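PDB 3EKI: high affinity transport system protein p37 from Mycoplasma hyorhinis, which binds thiamine diphosphate outside the cell membrane as the extracytoplasmic lipoprotein of a high-affinity transport system. Local coordinates for residues V64-E67 against V68-F72; Y162-T166 against D167-L171. All blocks are in the same frame, centred on the assembly; numbering follows the deposited sequence.

Both contacts lie at the beginning of a helix, on opposite sides of the chain's centre: their centres are 43 Å apart, with nearest atoms about 32 Å apart. Contact 1 comes first along the sequence and forms the first turns of helix 64-85. Contact 2 follows after strand 141-152, where the loop 162-169 leads into helix 170-184. They share no helix, strand or sheet. The family belongs to the periplasmic-binding-protein clan, and bound thiamine diphosphate lies about 11 Å from the side chain of N65 in contact 1. Each contact organises a helix start locally: N65 ties the first to W54, and D169 caps the second.

Contact 1: residues V64-E67 against V68-F72; sequences VNKE and VINTF
K66 and N70, one helical turn apart on the outer side of helix 64-85, cross obliquely, with K66 NZ 3.8 Å from N70 ND2 and no bond between them. The N70 side chain can be followed outward. Its CB lies 3.5 Å from K66 O, and CG, placed beside its own backbone N (chi1 -72°), turns back over that carbonyl to 3.2 Å. At the tip, ND2 also stands 3.2 Å from K66 O, but its angle is too poor for a hydrogen bond; OD1 is turned farther from K66 O, at 3.8 Å. ND2 instead donates to a water, which in turn donates to OE2 of E67, so the amide and the carboxylate are joined through solvent. Polar K66, E67 and N70 suit this exposed side, where water can bridge them.

Beneath them run the regular i to i+4 backbone bonds, such as N70 N to K66 O at 3.0 Å. In beta-branched I69, chi1 of -157° sets CG2 between the backbone N and the carbonyl carbon, while CG1 leads away from the preceding turn. V68 CG2, beside its own backbone N, lies 3.8 Å from V64 O.

N65 is buried, and its ND2 donates to the backbone O of W54, tying the helix start to helix 52-55. Further along, F72 turns its ring away to pack on F364 and L367 of helix 354-369, and it meets the rings of F76 and Y375.

Contact 2: residues Y162-T166 against D167-L171; sequences YVDGT and DSDPL
Contrasting first torsions bring D169 and D164 together: D169 is extended (chi1 -174°), its carboxylate reaching back under the loop, while D164 is folded inward (chi1 57°) to face T166. D169 is the N-cap of helix 170-184: OD1 accepts from L171 N at 2.8 Å. Its other oxygen, OD2, gathers three backbone N-H groups, from V163, D164 and G165. The D164 bond comes on the anti side near the carboxylate plane, whereas those from V163 and G165 arrive well out of it. Three donors and the helix start would probably stabilise the buried negative charge and offset that of D164, whose OD1 lies 3.9 Å from D169 OD2; aspartate is apt here.

D164 forms an Asx turn, its OD1 accepting from T166 N at 2.9 Å and from T166 OG1 at 2.7 Å, both from the same face. A type I turn from T166 to D169 then reverses the chain, closed by D169 N to T166 O. G165 has phi 69°, a conformation glycine adopts readily. Y162 OH bonds to H269.

V163 CG2 packs across P170 CD at 3.6 Å, proline being well suited to a helix's first turn. D169 OD2 lies over one face of the Y162 ring, toward its rim, 3.6 Å from CD1.

Contact 1: residues V64-E67 against V68-F72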
ATOM      1  N   VAL A  64      -6.223 -22.038   0.019  1.00 26.78           N
ATOM      2  CA  VAL A  64      -4.828 -21.981   0.429  1.00 27.06           C
ATOM      3  C   VAL A  64      -4.635 -21.022   1.607  1.00 27.81           C
ATOM      4  O   VAL A  64      -3.893 -21.304   2.548  1.00 27.51           O
ATOM      5  CB  VAL A  64      -3.831 -21.596  -0.698  1.00 32.61           C
ATOM      6  CG1 VAL A  64      -3.236 -22.898  -1.264  1.00 32.60           C
ATOM      7  CG2 VAL A  64      -4.387 -20.747  -1.832  1.00 39.93           C
ATOM      8  N   ASN A  65      -5.319 -19.888   1.534  1.00 23.57           N
ATOM      9  CA  ASN A  65      -5.085 -18.823   2.510  1.00 23.53           C
ATOM     10  C   ASN A  65      -5.638 -19.187   3.876  1.00 23.34           C
ATOM     11  O   ASN A  65      -5.142 -18.702   4.888  1.00 22.29           O
ATOM     12  CB  ASN A  65      -5.706 -17.528   1.971  1.00 20.89           C
ATOM     13  CG  ASN A  65      -4.843 -16.990   0.827  1.00 17.86           C
ATOM     14  OD1 ASN A  65      -3.650 -17.282   0.806  1.00 30.71           O
ATOM     15  ND2 ASN A  65      -5.456 -16.212  -0.053  1.00 24.64           N
ATOM     16  N   LYS A  66      -6.650 -20.042   3.880  1.00 32.92           N
ATOM     17  CA  LYS A  66      -7.180 -20.600   5.112  1.00 33.03           C
ATOM     18  C   LYS A  66      -6.079 -21.283   5.908  1.00 26.85           C
ATOM     19  O   LYS A  66      -5.928 -21.120   7.125  1.00 23.33           O
ATOM     20  CB  LYS A  66      -8.291 -21.612   4.812  1.00 43.58           C
ATOM     21  CG  LYS A  66      -8.146 -22.900   5.605  1.00 57.72           C
ATOM     22  CD  LYS A  66      -8.922 -24.077   5.049  1.00 59.88           C
ATOM     23  CE  LYS A  66      -9.284 -25.069   6.147  1.00 54.17           C
ATOM     24  NZ  LYS A  66     -10.039 -24.434   7.260  1.00 45.95           N
ATOM     25  N   GLU A  67      -5.290 -22.091   5.197  1.00 22.95           N
ATOM     26  CA  GLU A  67      -4.191 -22.821   5.799  1.00 21.27           C
ATOM     27  C   GLU A  67      -3.084 -21.920   6.316  1.00 19.93           C
ATOM     28  O   GLU A  67      -2.498 -22.153   7.373  1.00 18.94           O
ATOM     29  CB  GLU A  67      -3.616 -23.797   4.761  1.00 33.81           C
ATOM     30  CG  GLU A  67      -2.269 -24.333   5.233  1.00 39.01           C
ATOM     31  CD  GLU A  67      -2.376 -25.800   5.604  1.00 46.02           C
ATOM     32  OE1 GLU A  67      -2.099 -26.631   4.714  1.00 56.21           O
ATOM     33  OE2 GLU A  67      -2.738 -26.102   6.758  1.00 62.90           O
ATOM     34  N   VAL A  68      -2.785 -20.869   5.559  1.00 15.39           N
ATOM     35  CA  VAL A  68      -1.768 -19.893   5.940  1.00 12.97           C
ATOM     36  C   VAL A  68      -2.228 -19.179   7.219  1.00 10.08           C
ATOM     37  O   VAL A  68      -1.441 -19.009   8.143  1.00 12.14           O
ATOM     38  CB  VAL A  68      -1.511 -18.837   4.855  1.00 14.67           C
ATOM     39  CG1 VAL A  68      -0.734 -17.637   5.388  1.00 23.84           C
ATOM     40  CG2 VAL A  68      -0.736 -19.421   3.684  1.00 23.47           C
ATOM     41  N   ILE A  69      -3.499 -18.802   7.228  1.00 16.14           N
ATOM     42  CA  ILE A  69      -3.986 -18.012   8.365  1.00 11.85           C
ATOM     43  C   ILE A  69      -4.050 -18.850   9.639  1.00 15.78           C
ATOM     44  O   ILE A  69      -3.732 -18.322  10.712  1.00 12.49           O
ATOM     45  CB  ILE A  69      -5.352 -17.358   8.106  1.00 16.91           C
ATOM     46  CG1 ILE A  69      -5.616 -16.127   8.980  1.00 16.24           C
ATOM     47  CG2 ILE A  69      -6.490 -18.350   8.245  1.00 25.31           C
ATOM     48  CD1 ILE A  69      -4.602 -15.011   8.871  1.00 22.69           C
ATOM     49  N   ASN A  70      -4.412 -20.113   9.497  1.00 14.45           N
ATOM     50  CA  ASN A  70      -4.418 -20.999  10.669  1.00 17.87           C
ATOM     51  C   ASN A  70      -3.035 -21.217  11.240  1.00 17.42           C
ATOM     52  O   ASN A  70      -2.811 -21.236  12.460  1.00 14.21           O
ATOM     53  CB  ASN A  70      -5.110 -22.327  10.296  1.00 15.88           C
ATOM     54  CG  ASN A  70      -6.601 -22.060  10.161  1.00 23.61           C
ATOM     55  OD1 ASN A  70      -7.113 -21.112  10.764  1.00 26.32           O
ATOM     56  ND2 ASN A  70      -7.292 -22.892   9.395  1.00 42.08           N
ATOM     57  N   THR A  71      -2.005 -21.391  10.418  1.00 10.37           N
ATOM     58  CA  THR A  71      -0.651 -21.490  10.935  1.00 14.09           C
ATOM     59  C   THR A  71      -0.238 -20.225  11.651  1.00 10.17           C
ATOM     60  O   THR A  71       0.379 -20.191  12.708  1.00 12.69           O
ATOM     61  CB  THR A  71       0.366 -21.728   9.795  1.00 21.56           C
ATOM     62  OG1 THR A  71       0.114 -23.014   9.220  1.00 25.24           O
ATOM     63  CG2 THR A  71       1.779 -21.715  10.348  1.00 23.86           C
ATOM     64  N   PHE A  72      -0.592 -19.105  10.983  1.00 12.29           N
ATOM     65  CA  PHE A  72      -0.273 -17.822  11.597  1.00 14.61           C
ATOM     66  C   PHE A  72      -0.948 -17.701  12.973  1.00  7.86           C
ATOM     67  O   PHE A  72      -0.268 -17.287  13.901  1.00  8.82           O
ATOM     68  CB  PHE A  72      -0.708 -16.677  10.692  1.00 14.53           C
ATOM     69  CG  PHE A  72      -0.707 -15.288  11.316  1.00  8.52           C
ATOM     70  CD1 PHE A  72       0.471 -14.592  11.420  1.00 13.21           C
ATOM     71  CD2 PHE A  72      -1.888 -14.727  11.777  1.00 11.63           C
ATOM     72  CE1 PHE A  72       0.491 -13.319  11.971  1.00 13.01           C
ATOM     73  CE2 PHE A  72      -1.876 -13.448  12.336  1.00 14.72           C
ATOM     74  CZ  PHE A  72      -0.684 -12.774  12.432  1.00 10.40           C
TER
HETATM   75  O   HOH W   1      -5.615 -25.293   8.110  1.00 30.74           O

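Contact 2: residues Y162-T166 against D167-L171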
ATOM      1  N   TYR A 162       8.909  15.955  -3.850  1.00 11.72           N
ATOM      2  CA  TYR A 162       8.832  16.769  -5.050  1.00 10.33           C
ATOM      3  C   TYR A 162       9.629  18.062  -4.873  1.00 10.41           C
ATOM      4  O   TYR A 162       9.572  18.751  -3.857  1.00 11.36           O
ATOM      5  CB  TYR A 162       7.343  17.034  -5.379  1.00  8.93           C
ATOM      6  CG  TYR A 162       7.246  17.852  -6.657  1.00 10.19           C
ATOM      7  CD1 TYR A 162       7.274  17.238  -7.905  1.00 11.92           C
ATOM      8  CD2 TYR A 162       7.140  19.228  -6.643  1.00 11.34           C
ATOM      9  CE1 TYR A 162       7.182  17.995  -9.070  1.00  7.53           C
ATOM     10  CE2 TYR A 162       7.066  20.006  -7.773  1.00 13.92           C
ATOM     11  CZ  TYR A 162       7.091  19.362  -8.992  1.00  9.30           C
ATOM     12  OH  TYR A 162       7.013  20.164 -10.089  1.00 10.27           O
ATOM     13  N   VAL A 163      10.323  18.440  -5.940  1.00  8.69           N
ATOM     14  CA  VAL A 163      11.091  19.687  -5.956  1.00  8.20           C
ATOM     15  C   VAL A 163      10.642  20.512  -7.159  1.00 10.05           C
ATOM     16  O   VAL A 163      10.073  21.594  -6.986  1.00 14.40           O
ATOM     17  CB  VAL A 163      12.612  19.445  -5.978  1.00  9.14           C
ATOM     18  CG1 VAL A 163      13.343  20.787  -6.035  1.00 13.74           C
ATOM     19  CG2 VAL A 163      13.074  18.664  -4.775  1.00 13.18           C
ATOM     20  N   ASP A 164      10.862  19.998  -8.369  1.00 10.59           N
ATOM     21  CA  ASP A 164      10.458  20.755  -9.550  1.00 12.53           C
ATOM     22  C   ASP A 164      10.069  19.970 -10.780  1.00 11.50           C
ATOM     23  O   ASP A 164       9.815  20.544 -11.847  1.00 12.33           O
ATOM     24  CB  ASP A 164      11.637  21.705  -9.918  1.00 16.35           C
ATOM     25  CG  ASP A 164      12.935  20.992 -10.155  1.00 13.43           C
ATOM     26  OD1 ASP A 164      12.927  19.836 -10.612  1.00 12.07           O
ATOM     27  OD2 ASP A 164      14.025  21.554  -9.877  1.00 18.16           O
ATOM     28  N   GLY A 165       9.991  18.649 -10.721  1.00 10.14           N
ATOM     29  CA  GLY A 165       9.616  17.830 -11.846  1.00  9.47           C
ATOM     30  C   GLY A 165      10.591  17.740 -12.988  1.00 11.17           C
ATOM     31  O   GLY A 165      10.213  17.171 -14.014  1.00 10.56           O
ATOM     32  N   THR A 166      11.798  18.261 -12.834  1.00 10.68           N
ATOM     33  CA  THR A 166      12.816  18.116 -13.856  1.00 11.41           C
ATOM     34  C   THR A 166      13.644  16.859 -13.666  1.00 14.40           C
ATOM     35  O   THR A 166      13.471  16.076 -12.736  1.00 11.21           O
ATOM     36  CB  THR A 166      13.793  19.316 -13.878  1.00 11.08           C
ATOM     37  OG1 THR A 166      14.589  19.278 -12.705  1.00 13.22           O
ATOM     38  CG2 THR A 166      13.008  20.612 -13.886  1.00 13.81           C
ATOM     39  N   ASP A 167      14.582  16.640 -14.590  1.00 12.12           N
ATOM     40  CA  ASP A 167      15.449  15.461 -14.544  1.00 15.87           C
ATOM     41  C   ASP A 167      16.199  15.333 -13.227  1.00 15.90           C
ATOM     42  O   ASP A 167      16.629  14.263 -12.804  1.00 21.49           O
ATOM     43  CB  ASP A 167      16.445  15.537 -15.700  1.00 24.87           C
ATOM     44  CG  ASP A 167      15.915  15.008 -17.015  1.00 35.69           C
ATOM     45  OD1 ASP A 167      14.917  14.255 -17.022  1.00 55.15           O
ATOM     46  OD2 ASP A 167      16.511  15.342 -18.067  1.00 36.21           O
ATOM     47  N   SER A 168      16.379  16.442 -12.515  1.00 11.54           N
ATOM     48  CA  SER A 168      17.159  16.412 -11.295  1.00 15.87           C
ATOM     49  C   SER A 168      16.281  16.211 -10.061  1.00 12.69           C
ATOM     50  O   SER A 168      16.790  16.107  -8.949  1.00 13.42           O
ATOM     51  CB  SER A 168      17.968  17.709 -11.147  1.00 14.98           C
ATOM     52  OG  SER A 168      17.169  18.874 -11.246  1.00 17.73           O
ATOM     53  N   ASP A 169      14.977  16.179 -10.278  1.00 13.55           N
ATOM     54  CA  ASP A 169      14.013  16.002  -9.187  1.00 11.35           C
ATOM     55  C   ASP A 169      14.209  14.605  -8.600  1.00  7.31           C
ATOM     56  O   ASP A 169      14.284  13.664  -9.387  1.00  9.07           O
ATOM     57  CB  ASP A 169      12.615  16.237  -9.752  1.00 11.27           C
ATOM     58  CG  ASP A 169      11.528  16.225  -8.693  1.00 18.09           C
ATOM     59  OD1 ASP A 169      11.365  15.132  -8.105  1.00 16.68           O
ATOM     60  OD2 ASP A 169      10.863  17.256  -8.468  1.00  9.49           O
ATOM     61  N   PRO A 170      14.274  14.461  -7.283  1.00  9.28           N
ATOM     62  CA  PRO A 170      14.492  13.139  -6.697  1.00  8.68           C
ATOM     63  C   PRO A 170      13.410  12.129  -7.080  1.00  7.23           C
ATOM     64  O   PRO A 170      13.714  10.947  -7.212  1.00 10.00           O
ATOM     65  CB  PRO A 170      14.440  13.390  -5.188  1.00 13.93           C
ATOM     66  CG  PRO A 170      13.889  14.749  -5.005  1.00 25.27           C
ATOM     67  CD  PRO A 170      14.134  15.522  -6.266  1.00 15.01           C
ATOM     68  N   LEU A 171      12.187  12.574  -7.269  1.00  7.04           N
ATOM     69  CA  LEU A 171      11.090  11.662  -7.617  1.00  6.95           C
ATOM     70  C   LEU A 171      11.193  11.218  -9.075  1.00  9.10           C
ATOM     71  O   LEU A 171      10.760  10.134  -9.479  1.00  8.14           O
ATOM     72  CB  LEU A 171       9.742  12.327  -7.326  1.00  7.72           C
ATOM     73  CG  LEU A 171       9.530  12.806  -5.883  1.00 10.56           C
ATOM     74  CD1 LEU A 171       8.077  13.222  -5.701  1.00 10.63           C
ATOM     75  CD2 LEU A 171       9.962  11.735  -4.892  1.00  9.34           C
TER
HETATM   76  O   HOH W   2      15.804  19.622  -8.918  1.00 26.76           O